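Local coordinates for thiosulfate sulfurtransferase YnjE (Escherichia coli, PDB 2WLR), which transfers sulfur from thiosulfate to cyanide, giving thiocyanate and sulfite, through a cysteine persulfide intermediate in a periplasmic monomer built from rhodanese repeats, at residues Y82-D85 / K86-D89; L106-A109 / L110-P113; N65-I68 / K69-L73. All coordinates share one frame; numbering follows the deposited sequence.

Contact 1 (Y82-D85 / K86-D89); sequences YGND and KDVD
Asn84 and Asp87 grip each other across the first turn of helix 85-97, with Asn84 as the N-cap. The capping bond runs from Asp87 N to Asn84 OD1 (2.8 Å) and is nearly straight at hydrogen, although the N-H comes in from above the amide plane. With CG lodged between the backbone N and the carbonyl carbon (chi1 70°), the Asn84 amide folds back over the start of the helix. Its other end, ND2, makes a weak bond to Asp87 OD2 (2.8 Å), the amide and carboxylate planes being 54° apart. A water donates to Asp87 OD2 (2.8 Å) and accepts from Asn84 N (2.9 Å), making through solvent the return half of what would otherwise be a capping box. A leucine in place of Asp87 would probably leave this water and Asn84 ND2 without their acceptor and the amide freer to turn.

The regular helical bonds begin with Val88 N to Asn84 O (2.9 Å) and Asp89 N to Asp85 O (3.0 Å). Van der Waals packing comes from Val88, whose CG2 lies against the peptide joining Tyr82 and Gly83, 3.5 Å from Tyr82 C. Gly83 fits its backbone angles because a CB there would jam against the preceding carbonyl.

Tyr82 ends strand 79-82 and pairs through its backbone with Ile23 and Thr25, at the end of strand 21-24. Thr25 and Ala53 touch Asp87 from neighbouring loops, so the cap sits where the parallel sheet of this first rhodanese domain hands the chain over to helix 85-97.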
# COMPACT_ATOMS: atom_id res chain seq x y z
N TYR A 82 14.14 6.01 18.54
CA TYR A 82 14.52 7.28 17.97
C TYR A 82 13.38 8.02 17.33
O TYR A 82 12.28 7.48 17.12
CB TYR A 82 15.73 7.14 17.05
CG TYR A 82 15.44 6.37 15.77
CD1 TYR A 82 15.61 5.00 15.71
CD2 TYR A 82 15.11 7.02 14.61
CE1 TYR A 82 15.37 4.28 14.53
CE2 TYR A 82 14.86 6.33 13.44
CZ TYR A 82 15.01 4.96 13.39
OH TYR A 82 14.75 4.33 12.19
N GLY A 83 13.63 9.29 17.06
CA GLY A 83 12.64 10.21 16.58
C GLY A 83 12.61 11.47 17.39
O GLY A 83 13.58 11.78 18.09
N ASN A 84 11.52 12.22 17.30
CA ASN A 84 11.45 13.42 18.14
C ASN A 84 11.23 13.08 19.60
O ASN A 84 10.73 12.00 19.94
CB ASN A 84 10.48 14.44 17.62
CG ASN A 84 9.07 14.03 17.74
OD1 ASN A 84 8.51 13.95 18.85
ND2 ASN A 84 8.43 13.81 16.60
N ASP A 85 11.69 13.98 20.47
CA ASP A 85 11.71 13.69 21.89
C ASP A 85 10.34 13.35 22.46
O ASP A 85 10.20 12.47 23.28
CB ASP A 85 12.30 14.86 22.70
CG ASP A 85 13.76 15.03 22.51
OD1 ASP A 85 14.40 14.22 21.81
OD2 ASP A 85 14.28 16.01 23.13
N LYS A 86 9.34 14.08 22.04
CA LYS A 86 7.99 13.86 22.52
C LYS A 86 7.44 12.49 22.10
O LYS A 86 6.84 11.78 22.89
CB LYS A 86 7.12 15.02 22.05
CG LYS A 86 5.65 14.88 22.28
CD LYS A 86 4.93 16.04 21.60
CE LYS A 86 3.43 15.80 21.53
NZ LYS A 86 2.78 16.05 22.84
N ASP A 87 7.63 12.13 20.83
CA ASP A 87 7.21 10.83 20.32
C ASP A 87 7.96 9.69 21.01
O ASP A 87 7.37 8.64 21.32
CB ASP A 87 7.49 10.72 18.79
CG ASP A 87 6.56 11.57 17.92
OD1 ASP A 87 5.63 12.20 18.48
OD2 ASP A 87 6.75 11.59 16.65
N VAL A 88 9.25 9.87 21.22
CA VAL A 88 10.07 8.85 21.88
C VAL A 88 9.54 8.63 23.31
O VAL A 88 9.39 7.48 23.75
CB VAL A 88 11.57 9.26 21.88
CG1 VAL A 88 12.38 8.45 22.88
CG2 VAL A 88 12.14 9.05 20.48
N ASP A 89 9.23 9.71 24.02
CA ASP A 89 8.70 9.59 25.38
C ASP A 89 7.36 8.86 25.40
O ASP A 89 7.10 8.02 26.27
CB ASP A 89 8.54 10.99 25.99
CG ASP A 89 8.06 10.94 27.43
OD1 ASP A 89 8.88 10.61 28.30
OD2 ASP A 89 6.87 11.22 27.65
O HOH W 1 9.34 10.63 16.13

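Contact 2 (L106-A109 / L110-P113); sequences LSDA and LSEP
Ser111 holds the carbonyl oxygen of Asp108 with two donors at once. Its hydroxyl gives a short bond from Ser111 OG to Asp108 O (2.6 Å), and its backbone adds a second from Ser111 N to Asp108 O (3.1 Å). Both donors approach from the same face of the carbonyl plane, the hydroxyl tilted modestly from it and the N-H standing well above it. The two can converge because OG sits between the backbone N and the carbonyl carbon (chi1 67°), which turns the hydroxyl to the side where the N-H already points. The hydroxyl also lies alongside the Asp108 side chain, with OG 3.6 Å from Asp108 CB.

Ala109 and Leu110 occupy the corner between these bonded ends. The methyl of Ala109 borders Leu110 loosely, CB to CG 4.4 Å, while Leu110 itself adopts a left-handed conformation (phi 67°), as the third position of a type II turn demands. Its N-H is directed out of the turn to the carboxylate of Glu45.

The next shell anchors the Asp108 side chain. OD2 forms a salt bridge with Arg115, and OD1 accepts from the backbone N of Leu12, which ties the turn both to the chain just beyond it and to the N-terminal region. Just upstream, Leu106 bonds through its backbone to Leu81 and packs on Ala80 of strand 79-82.

Ala109 N also bonds back to Leu106 O (3.3 Å), closing a type I turn over 106-109 that overlaps the type II turn over 108-111. Two overlapping beta turns of this kind coil the chain tightly, and here they lead it off strand 103-105, one of the two edge strands of the parallel sheet in this rhodanese domain.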
# COMPACT_ATOMS: atom_id res chain seq x y z
N LEU A 106 18.40 5.48 20.94
CA LEU A 106 19.44 5.14 19.97
C LEU A 106 20.22 6.43 19.75
O LEU A 106 19.72 7.36 19.09
CB LEU A 106 18.84 4.57 18.68
CG LEU A 106 19.86 4.13 17.62
CD1 LEU A 106 20.73 3.02 18.10
CD2 LEU A 106 19.11 3.70 16.35
N SER A 107 21.41 6.52 20.35
CA SER A 107 22.09 7.80 20.51
C SER A 107 22.54 8.41 19.20
O SER A 107 22.46 9.63 19.04
CB SER A 107 23.29 7.72 21.46
OG SER A 107 24.18 6.70 21.08
N ASP A 108 22.95 7.56 18.26
CA ASP A 108 23.46 8.03 16.97
C ASP A 108 22.43 7.90 15.83
O ASP A 108 22.79 7.97 14.67
CB ASP A 108 24.81 7.36 16.60
CG ASP A 108 24.71 5.86 16.33
OD1 ASP A 108 23.70 5.23 16.74
OD2 ASP A 108 25.64 5.31 15.69
N ALA A 109 21.15 7.74 16.18
CA ALA A 109 20.10 7.57 15.18
C ALA A 109 20.07 8.69 14.16
O ALA A 109 20.06 9.85 14.53
CB ALA A 109 18.75 7.49 15.85
N LEU A 110 20.01 8.31 12.88
CA LEU A 110 19.91 9.23 11.74
C LEU A 110 21.16 10.10 11.52
O LEU A 110 21.14 10.96 10.65
CB LEU A 110 18.65 10.09 11.82
CG LEU A 110 17.35 9.33 12.13
CD1 LEU A 110 16.19 10.31 12.32
CD2 LEU A 110 17.02 8.37 11.02
N SER A 111 22.23 9.86 12.26
CA SER A 111 23.46 10.67 12.09
C SER A 111 24.36 10.24 10.94
O SER A 111 25.31 10.95 10.61
CB SER A 111 24.26 10.66 13.36
OG SER A 111 24.77 9.36 13.63
N GLU A 112 24.10 9.06 10.38
CA GLU A 112 24.82 8.55 9.22
C GLU A 112 23.80 8.24 8.11
O GLU A 112 23.34 7.12 7.97
CB GLU A 112 25.59 7.31 9.63
CG GLU A 112 26.65 7.55 10.68
CD GLU A 112 27.85 8.38 10.22
OE1 GLU A 112 27.98 8.68 9.00
OE2 GLU A 112 28.67 8.71 11.12
N PRO A 113 23.44 9.24 7.30
CA PRO A 113 22.42 9.01 6.30
C PRO A 113 22.72 7.83 5.39
O PRO A 113 21.80 7.20 4.89
CB PRO A 113 22.39 10.34 5.53
CG PRO A 113 22.94 11.33 6.48
CD PRO A 113 23.95 10.62 7.29

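Contact 3 (N65-I68 / K69-L73); sequences NAWI and KQHNL
A Schellman motif ends helix 61-70, with Ile68 and Leu73 meeting across it. The backbone leaves helical angles at His71, and Asn72 with its positive phi (57°) turns the chain back so that Leu73 N donates to Ile68 O (3.3 Å), a weak but nearly straight six-to-one bond. Inside it lies the five-to-two bond from Asn72 N to Lys69 O (3.2 Å). The customary apolar clasp of the motif is present too: Ile68 CG2 touches Leu73 CB (3.8 Å), the two side chains crossing at about a right angle.

The last full helical turn leads up to this cap through Lys69 N to Asn65 O (3.0 Å) and Gln70 N to Ala66 O (2.8 Å). Gln70 lays its chain back over the same carbonyl, and its amide nitrogen NE2 comes to rest beside the Ala66 methyl.

Outside the motif, Leu49 of strand 49-50 packs on Trp67, His71 and Leu73 together, while Ala98 and Leu100 adjoin Ile68. Lys21 reaches the carbonyl of Asn72. The helix end is thus fastened to the edge of the sheet and to the loop after helix 85-97.

Leu73 CD1 meets the benzene part of the indole obliquely, 3.6 Å from Trp67 CZ3. Trp67 has CG anti to its N (chi1 -176°), which swings the indole under the imidazole one turn on. The His71 ring covers one indole face off-centre, leaning 40° from its plane, with the imidazole centroid 4.0 Å from that of the five-membered ring of Trp67.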
# COMPACT_ATOMS: atom_id res chain seq x y z
N ASN A 65 0.25 -5.49 22.45
CA ASN A 65 0.83 -6.77 22.82
C ASN A 65 1.02 -7.63 21.58
O ASN A 65 2.04 -8.30 21.45
CB ASN A 65 -0.07 -7.49 23.84
CG ASN A 65 0.02 -6.90 25.23
OD1 ASN A 65 0.97 -6.19 25.58
ND2 ASN A 65 -1.00 -7.21 26.05
N ALA A 66 0.01 -7.65 20.72
CA ALA A 66 0.09 -8.38 19.47
C ALA A 66 1.27 -7.90 18.61
O ALA A 66 2.01 -8.69 18.03
CB ALA A 66 -1.21 -8.28 18.73
N TRP A 67 1.45 -6.59 18.54
CA TRP A 67 2.52 -6.03 17.74
C TRP A 67 3.88 -6.42 18.32
O TRP A 67 4.81 -6.81 17.60
CB TRP A 67 2.35 -4.50 17.72
CG TRP A 67 3.33 -3.77 16.86
CD1 TRP A 67 3.13 -3.37 15.57
CD2 TRP A 67 4.61 -3.30 17.25
NE1 TRP A 67 4.25 -2.72 15.12
CE2 TRP A 67 5.17 -2.64 16.12
CE3 TRP A 67 5.37 -3.37 18.42
CZ2 TRP A 67 6.45 -2.10 16.12
CZ3 TRP A 67 6.64 -2.81 18.44
CH2 TRP A 67 7.17 -2.17 17.28
N ILE A 68 4.02 -6.34 19.62
CA ILE A 68 5.25 -6.74 20.28
C ILE A 68 5.56 -8.22 19.96
O ILE A 68 6.69 -8.52 19.56
CB ILE A 68 5.17 -6.48 21.80
CG1 ILE A 68 5.17 -4.96 22.09
CG2 ILE A 68 6.32 -7.18 22.55
CD1 ILE A 68 4.81 -4.59 23.52
N LYS A 69 4.55 -9.08 20.07
CA LYS A 69 4.72 -10.52 19.77
C LYS A 69 5.05 -10.80 18.31
O LYS A 69 5.89 -11.68 18.00
CB LYS A 69 3.42 -11.24 20.11
CG LYS A 69 3.29 -11.59 21.54
CD LYS A 69 3.44 -13.08 21.74
CE LYS A 69 2.16 -13.78 21.33
NZ LYS A 69 2.36 -15.23 21.06
N GLN A 70 4.35 -10.12 17.42
CA GLN A 70 4.51 -10.31 15.97
C GLN A 70 5.93 -9.92 15.52
O GLN A 70 6.40 -10.43 14.51
CB GLN A 70 3.48 -9.49 15.19
CG GLN A 70 2.09 -10.09 15.14
CD GLN A 70 1.00 -9.08 14.91
OE1 GLN A 70 1.25 -7.95 14.45
NE2 GLN A 70 -0.25 -9.49 15.21
N HIS A 71 6.58 -9.03 16.26
CA HIS A 71 7.93 -8.55 15.92
C HIS A 71 9.03 -9.16 16.77
O HIS A 71 10.15 -8.70 16.75
CB HIS A 71 7.97 -7.02 15.99
CG HIS A 71 7.03 -6.36 15.04
ND1 HIS A 71 7.37 -6.04 13.74
CD2 HIS A 71 5.74 -5.99 15.19
CE1 HIS A 71 6.32 -5.49 13.15
NE2 HIS A 71 5.32 -5.46 14.00
N ASN A 72 8.71 -10.20 17.54
CA ASN A 72 9.74 -10.96 18.27
C ASN A 72 10.59 -10.08 19.20
O ASN A 72 11.83 -10.23 19.33
CB ASN A 72 10.63 -11.72 17.27
CG ASN A 72 9.82 -12.56 16.29
OD1 ASN A 72 9.01 -13.40 16.68
ND2 ASN A 72 10.05 -12.33 14.99
N LEU A 73 9.92 -9.18 19.91
CA LEU A 73 10.59 -8.38 20.91
C LEU A 73 10.63 -9.14 22.22
O LEU A 73 9.59 -9.36 22.86
CB LEU A 73 9.86 -7.05 21.07
CG LEU A 73 10.14 -6.09 19.92
CD1 LEU A 73 9.03 -5.06 19.80
CD2 LEU A 73 11.49 -5.40 20.12

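In the fold
All three contacts are local turns or helix ends within the first rhodanese repeat, and none lies near the catalytic Cys365. Contact 1 is partly buried, at the exit of an inner strand; the other two lie at the surface, contact 2 just after edge strand 103-105 and contact 3 packed on edge strand 49-50. Contacts 1 and 2 meet through Tyr82, whose CB touches Ala109 CB (3.3 Å) and whose ring packs on Leu106 and Leu110. Contact 3 stays apart, its nearest atoms about 11 Å from contact 1. Chemistry follows place: contact 1 starts a helix with a polar N-cap and a bridging water, contact 3 ends one with apolar and aromatic packing, and contact 2 relies on one carbonyl oxygen that accepts two hydrogen bonds.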